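Local coordinates for mandelate racemase/muconate lactonizing enzyme, C-terminal domain protein (Paracoccus denitrificans, PDB 4DWD) that binds magnesium and belongs to the mandelate racemase/muconate lactonizing branch of the enolase superfamily, and may act as a hydro-lyase, at residues Ala256-Asp259 with Leu260-Gly264. Numbering follows the deposited sequence.
Sequences ALKD and LILSG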
loop_
_atom_site.group_PDB
_atom_site.type_symbol
_atom_site.label_atom_id
_atom_site.label_comp_id
_atom_site.label_asym_id
_atom_site.label_seq_id
_atom_site.Cartn_x
_atom_site.Cartn_y
_atom_site.Cartn_z
ATOM N N ALA B 256 10.420 -18.153 3.611
ATOM C CA ALA B 256 10.939 -17.094 4.470
ATOM C C ALA B 256 11.945 -16.229 3.712
ATOM O O ALA B 256 12.022 -15.031 3.968
ATOM C CB ALA B 256 11.557 -17.650 5.761
ATOM N N LEU B 257 12.690 -16.799 2.755
ATOM C CA LEU B 257 13.574 -15.953 1.946
ATOM C C LEU B 257 12.755 -15.000 1.086
ATOM O O LEU B 257 13.113 -13.837 0.931
ATOM C CB LEU B 257 14.530 -16.794 1.097
ATOM C CG LEU B 257 15.721 -16.034 0.512
ATOM C CD1 LEU B 257 16.582 -15.539 1.657
ATOM C CD2 LEU B 257 16.514 -16.942 -0.418
ATOM N N LYS B 258 11.656 -15.495 0.527
ATOM C CA LYS B 258 10.728 -14.645 -0.209
ATOM C C LYS B 258 10.236 -13.487 0.676
ATOM O O LYS B 258 10.205 -12.339 0.233
ATOM C CB LYS B 258 9.569 -15.508 -0.737
ATOM C CG LYS B 258 8.474 -14.754 -1.486
ATOM C CD LYS B 258 7.338 -14.274 -0.571
ATOM C CE LYS B 258 6.553 -15.413 0.088
ATOM N NZ LYS B 258 5.474 -14.903 1.000
ATOM N N ASP B 259 9.858 -13.799 1.916
ATOM C CA ASP B 259 9.372 -12.773 2.840
ATOM C C ASP B 259 10.457 -11.737 3.152
ATOM O O ASP B 259 10.161 -10.546 3.264
ATOM C CB ASP B 259 8.854 -13.403 4.136
ATOM C CG ASP B 259 7.516 -14.112 3.944
ATOM O OD1 ASP B 259 6.755 -13.718 3.046
ATOM O OD2 ASP B 259 7.229 -15.073 4.690
ATOM N N LEU B 260 11.704 -12.191 3.273
ATOM C CA LEU B 260 12.798 -11.274 3.534
ATOM C C LEU B 260 12.991 -10.318 2.355
ATOM O O LEU B 260 13.198 -9.121 2.540
ATOM C CB LEU B 260 14.065 -12.081 3.833
ATOM C CG LEU B 260 15.315 -11.290 4.220
ATOM C CD1 LEU B 260 15.134 -10.578 5.548
ATOM C CD2 LEU B 260 16.497 -12.243 4.288
ATOM N N ILE B 261 12.901 -10.850 1.143
ATOM C CA ILE B 261 13.009 -10.026 -0.055
ATOM C C ILE B 261 11.840 -9.029 -0.104
ATOM O O ILE B 261 12.041 -7.832 -0.356
ATOM C CB ILE B 261 13.049 -10.922 -1.302
ATOM C CG1 ILE B 261 14.387 -11.670 -1.335
ATOM C CG2 ILE B 261 12.836 -10.101 -2.565
ATOM C CD1 ILE B 261 14.434 -12.740 -2.416
ATOM N N LEU B 262 10.618 -9.501 0.151
ATOM C CA LEU B 262 9.478 -8.594 0.070
ATOM C C LEU B 262 9.546 -7.477 1.121
ATOM O O LEU B 262 9.039 -6.378 0.890
ATOM C CB LEU B 262 8.144 -9.357 0.119
ATOM C CG LEU B 262 7.783 -10.274 -1.065
ATOM C CD1 LEU B 262 6.358 -10.795 -0.879
ATOM C CD2 LEU B 262 7.974 -9.659 -2.445
ATOM N N SER B 263 10.217 -7.747 2.242
ATOM C CA SER B 263 10.357 -6.734 3.278
ATOM C C SER B 263 11.233 -5.572 2.846
ATOM O O SER B 263 11.164 -4.491 3.437
ATOM C CB SER B 263 10.925 -7.340 4.569
ATOM O OG SER B 263 12.342 -7.468 4.518
ATOM N N GLY B 264 12.079 -5.789 1.838
ATOM C CA GLY B 264 12.933 -4.707 1.337
ATOM C C GLY B 264 14.410 -5.019 1.233
ATOM O O GLY B 264 15.169 -4.200 0.754
#
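The carboxylate of D259, a residue whose backbone O accepts S263 N at 3.0 Å, is the one flat side-chain group here: K258 NZ meets OD1 on its syn side at 2.7 Å, 34° out of the carboxylate plane, in a salt bridge, and a magnesium ion lies about 4 Å from the side chain. To reach OD1 the lysine chain leaves with CG anti to the backbone N (chi1 178°) and bends at chi2 and chi3. The turn at chi2 brings its CD to L262 CD1, 3.6 Å away, the two side chains crossing at a slant, and the further turn at chi3 helps carry NZ back to D259; beside them, L262 packs on L262 of the second subunit and K258 on H291 of the second subunit. One turn along another face, L257 CD1 and L260 CD2 touch more loosely at 4.2 Å. L257 and I261 both pack against helix 277-291 and strand 267-268. Successive i to i+4 bonds carry the backbone, L262 N to K258 O being 2.9 Å with an N-H...O angle of 161°. Near the end S263 OG turns back to L260 O (2.7 Å). Separately, G264, at positive phi, donates its N to I261 O in the Schellman motif that closes helix 254-263 in the C-terminal barrel domain of the enolase superfamily.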